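Local coordinates for DUF416 domain-containing protein (Shewanella baltica, PDB 2Q9R) that is of unknown function but is an all-helical member of the DUF416 family and carries a pocket that holds benzoic acid in the crystal, at residues P33-F38 and N80-A85. Numbering follows the deposited sequence.
With BEZ (benzoic acid), chain E.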
loop_
_atom_site.group_PDB
_atom_site.type_symbol
_atom_site.label_atom_id
_atom_site.label_comp_id
_atom_site.label_asym_id
_atom_site.label_seq_id
_atom_site.Cartn_x
_atom_site.Cartn_y
_atom_site.Cartn_z
ATOM N N PRO A 33 8.192 -2.494 -12.286
ATOM C CA PRO A 33 7.481 -3.684 -11.788
ATOM C C PRO A 33 6.014 -3.778 -12.193
ATOM O O PRO A 33 5.477 -4.876 -12.350
ATOM C CB PRO A 33 7.625 -3.557 -10.287
ATOM C CG PRO A 33 8.926 -2.821 -10.113
ATOM C CD PRO A 33 8.898 -1.794 -11.196
ATOM N N ASN A 34 5.364 -2.635 -12.354
ATOM C CA ASN A 34 3.999 -2.629 -12.770
ATOM C C ASN A 34 3.867 -3.277 -14.153
ATOM O O ASN A 34 2.965 -4.072 -14.394
ATOM C CB ASN A 34 3.466 -1.199 -12.805
ATOM C CG ASN A 34 3.440 -0.522 -11.436
ATOM O OD1 ASN A 34 3.344 -1.162 -10.369
ATOM N ND2 ASN A 34 3.530 0.807 -11.464
ATOM N N TYR A 35 4.751 -2.918 -15.071
ATOM C CA TYR A 35 4.704 -3.473 -16.436
ATOM C C TYR A 35 5.063 -4.955 -16.372
ATOM O O TYR A 35 4.378 -5.810 -16.947
ATOM C CB TYR A 35 5.580 -2.681 -17.403
ATOM C CG TYR A 35 5.399 -3.148 -18.803
ATOM C CD1 TYR A 35 6.040 -4.318 -19.254
ATOM C CD2 TYR A 35 4.560 -2.465 -19.684
ATOM C CE1 TYR A 35 5.854 -4.780 -20.493
ATOM C CE2 TYR A 35 4.389 -2.910 -20.976
ATOM C CZ TYR A 35 5.034 -4.062 -21.374
ATOM O OH TYR A 35 4.824 -4.509 -22.632
ATOM N N GLN A 36 6.067 -5.276 -15.558
ATOM C CA GLN A 36 6.526 -6.649 -15.447
ATOM C C GLN A 36 5.406 -7.555 -14.935
ATOM O O GLN A 36 5.195 -8.649 -15.463
ATOM C CB GLN A 36 7.745 -6.739 -14.529
ATOM C CG GLN A 36 9.002 -6.158 -15.149
ATOM C CD GLN A 36 10.110 -6.003 -14.155
ATOM O OE1 GLN A 36 9.879 -5.599 -13.026
ATOM N NE2 GLN A 36 11.333 -6.289 -14.576
ATOM N N LEU A 37 4.715 -7.113 -13.901
ATOM C CA LEU A 37 3.663 -7.929 -13.314
ATOM C C LEU A 37 2.518 -8.134 -14.329
ATOM O O LEU A 37 2.074 -9.242 -14.566
ATOM C CB LEU A 37 3.136 -7.312 -12.009
ATOM C CG LEU A 37 2.112 -8.211 -11.237
ATOM C CD1 LEU A 37 2.731 -9.566 -10.894
ATOM C CD2 LEU A 37 1.529 -7.493 -10.003
ATOM N N PHE A 38 2.040 -7.045 -14.916
ATOM C CA PHE A 38 0.990 -7.124 -15.905
ATOM C C PHE A 38 1.347 -8.092 -17.047
ATOM O O PHE A 38 0.522 -8.895 -17.499
ATOM C CB PHE A 38 0.682 -5.739 -16.462
ATOM C CG PHE A 38 -0.186 -5.775 -17.692
ATOM C CD1 PHE A 38 -1.525 -6.082 -17.580
ATOM C CD2 PHE A 38 0.336 -5.531 -18.951
ATOM C CE1 PHE A 38 -2.323 -6.113 -18.676
ATOM C CE2 PHE A 38 -0.490 -5.575 -20.083
ATOM C CZ PHE A 38 -1.809 -5.857 -19.939
ATOM N N ASN A 80 4.793 -2.287 -27.687
ATOM C CA ASN A 80 4.585 -2.957 -26.408
ATOM C C ASN A 80 3.668 -2.227 -25.410
ATOM O O ASN A 80 3.680 -2.524 -24.199
ATOM C CB ASN A 80 5.959 -3.210 -25.777
ATOM C CG ASN A 80 6.686 -4.335 -26.450
ATOM O OD1 ASN A 80 6.473 -5.484 -26.118
ATOM N ND2 ASN A 80 7.514 -4.007 -27.438
ATOM N N THR A 81 2.907 -1.264 -25.908
ATOM C CA THR A 81 1.996 -0.518 -25.065
ATOM C C THR A 81 0.628 -1.181 -25.239
ATOM O O THR A 81 0.111 -1.246 -26.357
ATOM C CB THR A 81 1.924 0.936 -25.458
ATOM O OG1 THR A 81 3.239 1.512 -25.424
ATOM C CG2 THR A 81 0.969 1.720 -24.472
ATOM N N PRO A 82 0.054 -1.702 -24.146
ATOM C CA PRO A 82 -1.236 -2.369 -24.310
ATOM C C PRO A 82 -2.448 -1.400 -24.465
ATOM O O PRO A 82 -2.386 -0.193 -24.122
ATOM C CB PRO A 82 -1.359 -3.203 -23.028
ATOM C CG PRO A 82 -0.642 -2.372 -21.998
ATOM C CD PRO A 82 0.512 -1.722 -22.746
ATOM N N GLU A 83 -3.524 -1.968 -24.997
ATOM C CA GLU A 83 -4.790 -1.284 -25.170
ATOM C C GLU A 83 -5.715 -1.730 -24.080
ATOM O O GLU A 83 -5.978 -2.916 -23.971
ATOM C CB GLU A 83 -5.431 -1.668 -26.492
ATOM C CG GLU A 83 -4.766 -1.072 -27.718
ATOM C CD GLU A 83 -4.974 0.434 -27.857
ATOM O OE1 GLU A 83 -5.823 1.031 -27.150
ATOM O OE2 GLU A 83 -4.255 1.028 -28.684
ATOM N N PRO A 84 -6.253 -0.786 -23.297
ATOM C CA PRO A 84 -7.168 -1.177 -22.229
ATOM C C PRO A 84 -8.410 -1.916 -22.696
ATOM O O PRO A 84 -8.914 -2.756 -21.967
ATOM C CB PRO A 84 -7.519 0.141 -21.534
ATOM C CG PRO A 84 -6.929 1.227 -22.316
ATOM C CD PRO A 84 -6.003 0.661 -23.340
ATOM N N ALA A 85 -8.879 -1.651 -23.915
ATOM C CA ALA A 85 -9.984 -2.433 -24.457
ATOM C C ALA A 85 -9.698 -3.937 -24.472
ATOM O O ALA A 85 -10.631 -4.758 -24.490
ATOM C CB ALA A 85 -10.317 -1.970 -25.854
HETATM C C BEZ E . -2.922 -5.066 -9.764
HETATM O O1 BEZ E . -2.789 -4.821 -8.522
HETATM O O2 BEZ E . -4.003 -5.506 -10.261
HETATM C C1 BEZ E . -1.762 -4.847 -10.674
HETATM C C2 BEZ E . -1.511 -5.750 -11.734
HETATM C C3 BEZ E . -0.413 -5.517 -12.560
HETATM C C4 BEZ E . 0.403 -4.410 -12.345
HETATM C C5 BEZ E . 0.145 -3.528 -11.293
HETATM C C6 BEZ E . -0.959 -3.736 -10.447
#
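Tyr35 hands its phenolic proton to the backbone carbonyl of Asn80, OH to O at 2.8 Å, tying a long helix to the first residue beyond another: a worked example of a hydroxyl adding one directed bond to an otherwise apolar contact. The donor lies in the carbonyl plane on a lone pair (C=O...OH angle 136°), with the accepting oxygen at the ring's edge. With CG anti to the backbone N (chi1 -173°), the phenol extends from the helix to the loop, crossing the Asn80 side chain at about a right angle. One helical turn on, Phe38 lies alongside Pro82 and runs the opposing way, an apolar contact with Phe38 CE2 3.7 Å from Pro82 CG. A phenylalanine in place of Tyr35 would probably leave the Asn80 carbonyl without this donor, and the loop less firmly fixed. The side-chain amide of Asn80 is held separately, ND2 donating to Arg76 O and OD1 accepting from Asp46 N. Leu37 CD2 packs 3.8 Å from benzoic acid C3 in a pocket that Asn34 also lines. Helix 17-42 thus faces both the ligand and the loop after helix 70-79, with Tyr35 resting on helix 47-62 and Phe38 and Pro82 on helix 92-111.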